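PDB 2RBK: putative uncharacterized protein from Bacteroides thetaiotaomicron, which belongs to the haloacid dehalogenase-like hydrolases and probably works as a magnesium-dependent phosphatase. Local coordinates for residues 91-96 with 102-107; 44-49 with 110-115; 26-31 with 253-258. All coordinates share one frame; numbering follows the deposited sequence. Where two conformers were deposited one is given.

Contact 1 of 3, residues 91-96 with 102-107; sequences KAMAAF and VPCIFV
The ring of Phe106 points its far end at the helix, where CZ lies 3.9 Å from CB of Ala94 and 4.1 Å from CA of Ala94. The methyl meets the ring obliquely, so this is apolar packing rather than a stack. Phe106 gets there because CG is anti to its own carbonyl carbon (chi1 -65°), which sends the ring from the strand toward 91-96. Two residues back, Cys104 projects from the same strand face. Its SG sits 3.7 Å from CZ of Phe106 and faces Met93, whose CG is 4.2 Å from Cys104 SG. Met93 starts toward the strand, CG anti to the backbone N, then folds back at both outer torsions (chi2 60°, chi3 66°). The outer part of the side chain therefore turns away from Cys104, and only the CG methylene comes up to the cysteine. The Met93 side chain also touches Met150, Pro152 and Val162. The short Ala94 lets the long phenylalanine approach the helix. Helix 87-100 here packs on an antiparallel three-stranded sheet (112-115, 104-107, 149-152), consistent with the alpha/beta cap domain of Cof-type HAD phosphatases. The helix leads through a short connection into strand 104-107, with Ala94 and Cys104 the nearest residues, 7.5 Å between their CA atoms. All four side chains are buried, and 154 Å² is buried between the segments, both sides summed. Met150, from strand 149-152, touches both Met93 and Phe106.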
loop_
_atom_site.group_PDB
_atom_site.type_symbol
_atom_site.label_atom_id
_atom_site.label_comp_id
_atom_site.label_asym_id
_atom_site.label_seq_id
_atom_site.Cartn_x
_atom_site.Cartn_y
_atom_site.Cartn_z
ATOM N N LYS A 91 -18.726 1.166 -11.748
ATOM C CA LYS A 91 -19.439 0.499 -12.856
ATOM C C LYS A 91 -18.632 0.573 -14.132
ATOM O O LYS A 91 -18.576 -0.421 -14.878
ATOM C CB LYS A 91 -20.822 1.117 -13.062
ATOM C CG LYS A 91 -21.810 0.890 -11.920
ATOM C CD LYS A 91 -23.185 1.446 -12.172
ATOM C CE LYS A 91 -24.189 1.288 -11.069
ATOM N NZ LYS A 91 -24.356 -0.004 -10.351
ATOM N N ALA A 92 -17.969 1.700 -14.392
ATOM C CA ALA A 92 -17.191 1.825 -15.629
ATOM C C ALA A 92 -15.981 0.936 -15.623
ATOM O O ALA A 92 -15.638 0.309 -16.641
ATOM C CB ALA A 92 -16.804 3.269 -15.873
ATOM N N MET A 93 -15.305 0.809 -14.481
ATOM C CA MET A 93 -14.188 -0.123 -14.382
ATOM C C MET A 93 -14.626 -1.572 -14.557
ATOM O O MET A 93 -13.975 -2.331 -15.290
ATOM C CB MET A 93 -13.492 0.086 -13.025
ATOM C CG MET A 93 -12.256 -0.809 -12.925
ATOM S SD MET A 93 -10.942 -0.628 -14.127
ATOM C CE MET A 93 -10.354 1.016 -13.748
ATOM N N ALA A 94 -15.727 -1.938 -13.933
ATOM C CA ALA A 94 -16.245 -3.300 -14.078
ATOM C C ALA A 94 -16.599 -3.577 -15.548
ATOM O O ALA A 94 -16.262 -4.660 -16.048
ATOM C CB ALA A 94 -17.459 -3.500 -13.195
ATOM N N ALA A 95 -17.227 -2.653 -16.231
ATOM C CA ALA A 95 -17.600 -2.851 -17.620
ATOM C C ALA A 95 -16.346 -2.985 -18.464
ATOM O O ALA A 95 -16.301 -3.813 -19.382
ATOM C CB ALA A 95 -18.476 -1.695 -18.102
ATOM N N PHE A 96 -15.337 -2.158 -18.253
ATOM C CA PHE A 96 -14.106 -2.153 -19.025
ATOM C C PHE A 96 -13.409 -3.489 -18.873
ATOM O O PHE A 96 -13.028 -4.116 -19.822
ATOM C CB PHE A 96 -13.191 -1.011 -18.581
ATOM C CG PHE A 96 -11.848 -0.992 -19.284
ATOM C CD1 PHE A 96 -11.772 -0.410 -20.539
ATOM C CD2 PHE A 96 -10.721 -1.554 -18.735
ATOM C CE1 PHE A 96 -10.549 -0.383 -21.222
ATOM C CE2 PHE A 96 -9.506 -1.515 -19.416
ATOM C CZ PHE A 96 -9.449 -0.933 -20.656
ATOM N N VAL A 102 -10.200 -9.022 -18.576
ATOM C CA VAL A 102 -9.214 -9.072 -17.502
ATOM C C VAL A 102 -9.906 -9.061 -16.167
ATOM O O VAL A 102 -11.027 -8.578 -15.986
ATOM C CB VAL A 102 -8.213 -7.934 -17.622
ATOM C CG1 VAL A 102 -7.515 -7.943 -18.984
ATOM C CG2 VAL A 102 -8.877 -6.601 -17.483
ATOM N N PRO A 103 -9.229 -9.635 -15.161
ATOM C CA PRO A 103 -9.839 -9.719 -13.841
ATOM C C PRO A 103 -9.727 -8.392 -13.082
ATOM O O PRO A 103 -8.907 -7.503 -13.386
ATOM C CB PRO A 103 -8.985 -10.752 -13.104
ATOM C CG PRO A 103 -7.799 -11.016 -13.948
ATOM C CD PRO A 103 -8.003 -10.388 -15.285
ATOM N N CYS A 104 -10.560 -8.299 -12.042
ATOM C CA CYS A 104 -10.535 -7.118 -11.178
ATOM C C CYS A 104 -11.000 -7.527 -9.782
ATOM O O CYS A 104 -11.989 -8.238 -9.648
ATOM C CB CYS A 104 -11.419 -6.022 -11.745
ATOM S SG CYS A 104 -11.247 -4.416 -10.924
ATOM N N ILE A 105 -10.251 -7.087 -8.783
ATOM C CA ILE A 105 -10.591 -7.235 -7.365
ATOM C C ILE A 105 -11.366 -6.016 -6.930
ATOM O O ILE A 105 -11.065 -4.857 -7.295
ATOM C CB ILE A 105 -9.331 -7.432 -6.520
ATOM C CG1 ILE A 105 -8.592 -8.715 -6.898
ATOM C CG2 ILE A 105 -9.576 -7.329 -5.051
ATOM C CD1 ILE A 105 -7.186 -8.785 -6.367
ATOM N N PHE A 106 -12.430 -6.256 -6.147
ATOM C CA PHE A 106 -13.276 -5.200 -5.579
ATOM C C PHE A 106 -13.267 -5.331 -4.088
ATOM O O PHE A 106 -13.667 -6.394 -3.565
ATOM C CB PHE A 106 -14.707 -5.265 -6.137
ATOM C CG PHE A 106 -14.803 -4.998 -7.619
ATOM C CD1 PHE A 106 -14.576 -6.012 -8.542
ATOM C CD2 PHE A 106 -15.099 -3.737 -8.104
ATOM C CE1 PHE A 106 -14.635 -5.754 -9.871
ATOM C CE2 PHE A 106 -15.197 -3.504 -9.443
ATOM C CZ PHE A 106 -14.940 -4.521 -10.352
ATOM N N VAL A 107 -12.834 -4.314 -3.373
ATOM C CA VAL A 107 -12.671 -4.366 -1.947
ATOM C C VAL A 107 -13.706 -3.454 -1.277
ATOM O O VAL A 107 -13.755 -2.252 -1.575
ATOM C CB VAL A 107 -11.246 -3.938 -1.487
ATOM C CG1 VAL A 107 -11.114 -4.323 -0.031
ATOM C CG2 VAL A 107 -10.173 -4.519 -2.346
#

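Contact 2 of 3, residues 44-49 with 110-115; sequences GRPKAI and HNISVC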
loop_
_atom_site.group_PDB
_atom_site.type_symbol
_atom_site.label_atom_id
_atom_site.label_comp_id
_atom_site.label_asym_id
_atom_site.label_seq_id
_atom_site.Cartn_x
_atom_site.Cartn_y
_atom_site.Cartn_z
ATOM N N GLY A 44 -0.926 -0.481 -0.109
ATOM C CA GLY A 44 -1.998 -0.704 -1.008
ATOM C C GLY A 44 -2.863 -1.870 -0.645
ATOM O O GLY A 44 -4.015 -2.017 -1.091
ATOM N N ARG A 45 -2.373 -2.819 0.161
ATOM C CA ARG A 45 -3.191 -3.942 0.536
ATOM C C ARG A 45 -4.347 -3.507 1.413
ATOM O O ARG A 45 -4.174 -2.678 2.313
ATOM C CB ARG A 45 -2.374 -4.960 1.327
ATOM C CG ARG A 45 -1.302 -5.686 0.609
ATOM C CD ARG A 45 -0.569 -6.683 1.475
ATOM N NE ARG A 45 0.473 -7.400 0.741
ATOM C CZ ARG A 45 0.547 -8.717 0.594
ATOM N NH1 ARG A 45 -0.365 -9.546 1.113
ATOM N NH2 ARG A 45 1.575 -9.187 -0.101
ATOM N N PRO A 46 -5.536 -4.101 1.229
ATOM C CA PRO A 46 -6.568 -4.057 2.264
ATOM C C PRO A 46 -6.170 -4.909 3.455
ATOM O O PRO A 46 -5.450 -5.911 3.297
ATOM C CB PRO A 46 -7.813 -4.574 1.596
ATOM C CG PRO A 46 -7.302 -5.380 0.485
ATOM C CD PRO A 46 -5.990 -4.838 0.023
ATOM N N LYS A 47 -6.694 -4.597 4.628
ATOM C CA LYS A 47 -6.417 -5.376 5.820
ATOM C C LYS A 47 -6.686 -6.846 5.604
ATOM O O LYS A 47 -5.957 -7.716 6.151
ATOM C CB LYS A 47 -7.263 -4.829 6.982
ATOM C CG LYS A 47 -7.023 -5.464 8.338
ATOM C CD LYS A 47 -8.029 -5.011 9.352
ATOM C CE LYS A 47 -7.889 -5.648 10.740
ATOM N NZ LYS A 47 -8.860 -4.967 11.654
ATOM N N ALA A 48 -7.734 -7.186 4.848
ATOM C CA ALA A 48 -8.127 -8.535 4.603
ATOM C C ALA A 48 -6.997 -9.402 4.003
ATOM O O ALA A 48 -7.059 -10.618 4.212
ATOM C CB ALA A 48 -9.350 -8.679 3.644
ATOM N N ILE A 49 -6.011 -8.807 3.346
ATOM C CA ILE A 49 -4.928 -9.599 2.766
ATOM C C ILE A 49 -3.582 -9.222 3.386
ATOM O O ILE A 49 -2.550 -9.617 2.846
ATOM C CB ILE A 49 -4.895 -9.525 1.233
ATOM C CG1 ILE A 49 -4.467 -8.181 0.682
ATOM C CG2 ILE A 49 -6.233 -9.993 0.677
ATOM C CD1 ILE A 49 -4.304 -8.132 -0.809
ATOM N N HIS A 110 -15.672 -4.603 4.630
ATOM C CA HIS A 110 -15.615 -5.897 5.307
ATOM C C HIS A 110 -15.816 -7.085 4.390
ATOM O O HIS A 110 -16.138 -8.203 4.854
ATOM C CB HIS A 110 -16.669 -5.970 6.433
ATOM C CG HIS A 110 -16.545 -4.935 7.462
ATOM N ND1 HIS A 110 -15.415 -4.809 8.259
ATOM C CD2 HIS A 110 -17.441 -3.980 7.819
ATOM C CE1 HIS A 110 -15.624 -3.776 9.098
ATOM N NE2 HIS A 110 -16.826 -3.263 8.848
ATOM N N ASN A 111 -15.516 -6.950 3.104
ATOM C CA ASN A 111 -15.503 -8.082 2.159
ATOM C C ASN A 111 -14.525 -7.766 1.062
ATOM O O ASN A 111 -14.225 -6.594 0.800
ATOM C CB ASN A 111 -16.848 -8.413 1.544
ATOM C CG ASN A 111 -17.819 -8.980 2.537
ATOM O OD1 ASN A 111 -17.732 -10.168 2.844
ATOM N ND2 ASN A 111 -18.734 -8.163 2.963
ATOM N N ILE A 112 -14.045 -8.802 0.424
ATOM C CA ILE A 112 -13.144 -8.699 -0.711
ATOM C C ILE A 112 -13.582 -9.762 -1.739
ATOM O O ILE A 112 -13.889 -10.879 -1.347
ATOM C CB ILE A 112 -11.655 -8.794 -0.342
ATOM C CG1 ILE A 112 -10.750 -8.493 -1.528
ATOM C CG2 ILE A 112 -11.305 -10.113 0.313
ATOM C CD1 ILE A 112 -9.231 -8.384 -1.180
ATOM N N SER A 113 -13.593 -9.375 -2.992
ATOM C CA SER A 113 -14.028 -10.263 -4.076
ATOM C C SER A 113 -13.177 -10.087 -5.293
ATOM O O SER A 113 -12.581 -9.035 -5.513
ATOM C CB SER A 113 -15.475 -9.902 -4.447
ATOM O OG SER A 113 -16.345 -9.826 -3.383
ATOM N N VAL A 114 -13.192 -11.095 -6.159
ATOM C CA VAL A 114 -12.532 -11.010 -7.474
ATOM C C VAL A 114 -13.500 -11.450 -8.526
ATOM O O VAL A 114 -14.297 -12.375 -8.320
ATOM C CB VAL A 114 -11.214 -11.791 -7.469
ATOM C CG1 VAL A 114 -11.431 -13.293 -7.230
ATOM C CG2 VAL A 114 -10.449 -11.540 -8.744
ATOM N N CYS A 115 -13.422 -10.754 -9.674
ATOM C CA CYS A 115 -14.275 -11.043 -10.812
ATOM C C CYS A 115 -13.400 -11.673 -11.908
ATOM O O CYS A 115 -12.362 -11.141 -12.267
ATOM C CB CYS A 115 -14.950 -9.815 -11.309
ATOM S SG CYS A 115 -15.976 -8.985 -10.083
#
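Ile112 meets the loop 44-49 at three places, Pro46, Ala48 and Ile49, and accounts for more than half of the 122 Å² buried between the segments. At the start of the loop, Gly44 takes no part in this packing but gives its backbone N to an oxygen of the bound vanadate. Arg45 turns the other way: its NE forms a salt bridge with Asp10, and NH1 reaches forward to Ile49 O at 2.8 Å. That bond is bent (144° at the hydrogen), with the carbonyl oxygen in the guanidinium plane and the donor tilted 23° from the carbonyl plane. Bonds from NE and NH1, with NH2 also bonded elsewhere, limit the rotation of the guanidinium. Pro46 offers CG to CD1 of Ile112 at 3.9 Å, the two side chains crossing at about a right angle, and its O accepts the backbone N of Ile49, closing a tight turn. The CB of Ala48 lies 4.1 Å from CG2 of Ile112 at the more open side. Ile49 adds the third contact with CG2, 3.9 Å from Ile112 CD1. Its CG1 occupies the crowded position (chi1 70°), which leaves CG2 beside the backbone N to make this contact. On Ile112 itself, CD1 faces Pro46 and Ile49 together, while CG2 stays near Ala48. Val107 and Ile105 flank this same face of the antiparallel sheet. The loop follows strand 38-42 and Thr43, which lines the pocket of the vanadium ligand and probably corresponds to HAD motif II; its packing on an outer strand of the second sheet is consistent with a core-to-cap interface beside the phosphoryl site.

Contact 3 of 3, residues 26-31 with 253-258; sequences IEALEA and KAMKHF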
loop_
_atom_site.group_PDB
_atom_site.type_symbol
_atom_site.label_atom_id
_atom_site.label_comp_id
_atom_site.label_asym_id
_atom_site.label_seq_id
_atom_site.Cartn_x
_atom_site.Cartn_y
_atom_site.Cartn_z
ATOM N N ILE A 26 13.259 -6.349 11.759
ATOM C CA ILE A 26 12.568 -6.565 13.026
ATOM C C ILE A 26 13.367 -5.948 14.168
ATOM O O ILE A 26 12.784 -5.262 15.035
ATOM C CB ILE A 26 12.267 -8.048 13.226
ATOM C CG1 ILE A 26 11.369 -8.643 12.148
ATOM C CG2 ILE A 26 11.614 -8.197 14.620
ATOM C CD1 ILE A 26 11.413 -10.159 12.008
ATOM N N GLU A 27 14.674 -6.149 14.191
ATOM C CA GLU A 27 15.520 -5.547 15.253
ATOM C C GLU A 27 15.449 -4.031 15.217
ATOM O O GLU A 27 15.365 -3.383 16.276
ATOM C CB GLU A 27 16.977 -6.036 15.022
ATOM C CG GLU A 27 17.087 -7.504 15.387
ATOM C CD GLU A 27 18.343 -8.152 14.905
ATOM O OE1 GLU A 27 19.201 -7.534 14.250
ATOM O OE2 GLU A 27 18.498 -9.351 15.196
ATOM N N ALA A 28 15.484 -3.416 14.038
ATOM C CA ALA A 28 15.424 -1.977 13.929
ATOM C C ALA A 28 14.109 -1.432 14.450
ATOM O O ALA A 28 14.085 -0.400 15.127
ATOM C CB ALA A 28 15.659 -1.571 12.454
ATOM N N LEU A 29 13.003 -2.081 14.118
ATOM C CA LEU A 29 11.688 -1.606 14.571
ATOM C C LEU A 29 11.557 -1.812 16.068
ATOM O O LEU A 29 10.940 -0.960 16.749
ATOM C CB LEU A 29 10.563 -2.200 13.720
ATOM C CG LEU A 29 10.209 -1.429 12.475
ATOM C CD1 LEU A 29 11.358 -1.275 11.511
ATOM C CD2 LEU A 29 9.139 -2.197 11.659
ATOM N N GLU A 30 12.087 -2.885 16.627
ATOM C CA GLU A 30 12.100 -3.044 18.099
ATOM C C GLU A 30 12.829 -1.872 18.738
ATOM O O GLU A 30 12.352 -1.276 19.722
ATOM C CB GLU A 30 12.782 -4.365 18.468
ATOM C CG GLU A 30 11.911 -5.595 18.353
ATOM C CD GLU A 30 10.989 -5.835 19.521
ATOM O OE1 GLU A 30 11.005 -5.131 20.575
ATOM O OE2 GLU A 30 10.107 -6.725 19.414
ATOM N N ALA A 31 14.008 -1.538 18.178
ATOM C CA ALA A 31 14.789 -0.466 18.777
ATOM C C ALA A 31 14.060 0.883 18.652
ATOM O O ALA A 31 14.046 1.680 19.580
ATOM C CB ALA A 31 16.153 -0.384 18.093
ATOM N N LYS A 253 19.807 0.018 7.950
ATOM C CA LYS A 253 20.848 0.966 7.571
ATOM C C LYS A 253 20.305 2.369 7.474
ATOM O O LYS A 253 20.984 3.336 7.913
ATOM C CB LYS A 253 21.508 0.555 6.254
ATOM C CG LYS A 253 22.444 -0.632 6.408
ATOM C CD LYS A 253 22.842 -1.132 5.019
ATOM C CE LYS A 253 23.920 -2.228 5.087
ATOM N NZ LYS A 253 24.112 -2.831 3.740
ATOM N N ALA A 254 19.126 2.544 6.900
ATOM C CA ALA A 254 18.554 3.884 6.797
ATOM C C ALA A 254 18.259 4.475 8.177
ATOM O O ALA A 254 18.522 5.642 8.448
ATOM C CB ALA A 254 17.315 3.873 5.923
ATOM N N MET A 255 17.637 3.642 9.017
ATOM C CA MET A 255 17.295 4.109 10.376
ATOM C C MET A 255 18.527 4.517 11.162
ATOM O O MET A 255 18.519 5.506 11.908
ATOM C CB MET A 255 16.401 3.098 11.044
ATOM C CG MET A 255 15.047 2.990 10.362
ATOM S SD MET A 255 14.003 1.634 10.937
ATOM C CE MET A 255 13.750 2.088 12.648
ATOM N N LYS A 256 19.581 3.732 11.025
ATOM C CA LYS A 256 20.856 4.072 11.677
ATOM C C LYS A 256 21.427 5.382 11.101
ATOM O O LYS A 256 21.923 6.223 11.838
ATOM C CB LYS A 256 21.862 2.934 11.567
ATOM C CG LYS A 256 21.507 1.749 12.425
ATOM C CD LYS A 256 22.392 0.536 12.161
ATOM C CE LYS A 256 22.124 -0.624 13.135
ATOM N NZ LYS A 256 23.151 -1.759 12.952
ATOM N N HIS A 257 21.391 5.523 9.790
ATOM C CA HIS A 257 21.924 6.716 9.146
ATOM C C HIS A 257 21.325 7.997 9.667
ATOM O O HIS A 257 22.012 9.008 9.846
ATOM C CB HIS A 257 21.682 6.604 7.626
ATOM C CG HIS A 257 21.905 7.919 6.922
ATOM N ND1 HIS A 257 23.173 8.451 6.750
ATOM C CD2 HIS A 257 21.029 8.834 6.456
ATOM C CE1 HIS A 257 23.028 9.645 6.136
ATOM N NE2 HIS A 257 21.759 9.882 5.976
ATOM N N PHE A 258 20.003 7.983 9.908
ATOM C CA PHE A 258 19.322 9.164 10.403
ATOM C C PHE A 258 19.382 9.318 11.921
ATOM O O PHE A 258 18.953 10.321 12.470
ATOM C CB PHE A 258 17.876 9.203 9.889
ATOM C CG PHE A 258 17.784 9.486 8.426
ATOM C CD1 PHE A 258 17.412 8.492 7.496
ATOM C CD2 PHE A 258 18.084 10.738 7.951
ATOM C CE1 PHE A 258 17.378 8.791 6.158
ATOM C CE2 PHE A 258 17.999 11.036 6.619
ATOM C CZ PHE A 258 17.662 10.065 5.722
#
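Met255 bridges two helices of the Rossmann-like HAD core, reaching from helix 250-258 to Ala28 and Leu29 on helix 23-34. The side chain also touches Leu5 and Phe7 on strand 4-7 and Phe209 on strand 206-210, and Leu29 touches Phe7 as well, which places both helices on the same face of the main sheet. Three torsions set the path of Met255. CG is anti to the carbonyl carbon (chi1 -66°), and the chain then runs straight out from the helix (chi2 171°), which spans the gap; the CA atoms of Ala28 and Met255 are 7.3 Å apart. A bend at chi3 (63°) finally turns the methyl obliquely along the other helix, next to the Ala28 carbonyl. The sulfur lies 3.9 Å from CB of Ala28. In the Leu29 conformer given, CD1 is 4.0 Å from SD of Met255, and its side chain crosses the methionine at about a right angle. Ala28 has no side chain beyond CB, which makes room for the thioether. Cutting Met255 back to an alanine would probably leave a gap between the helices and deprive Ala28 and Leu29 of their partner, since no other residue of 253-258 touches 26-31. The closest approach is made by the terminal methyl, whose CE sits 3.5 Å from the backbone O of Ala28.

Contacts 1 and 2 share one antiparallel sheet, and their centres are 14 Å apart. Strands 104-107 and 112-115 are joined by backbone pairs, among them Phe106 N to Ser113 O at 2.9 Å, and they use opposite faces: Cys104 and Phe106 face the helix, Ile112 the loop 44-49. Contact 2 is the one nearer the active site, with the Pro46 side chain about 9 Å from the bound vanadate and Gly44 in its pocket; contact 1 lies away from that site. Contact 3 belongs to the core across the chain centre, about 40 Å from contact 1 and 30 Å from contact 2 between centres, with the side chain of Leu29 about 13 Å from the bound vanadate.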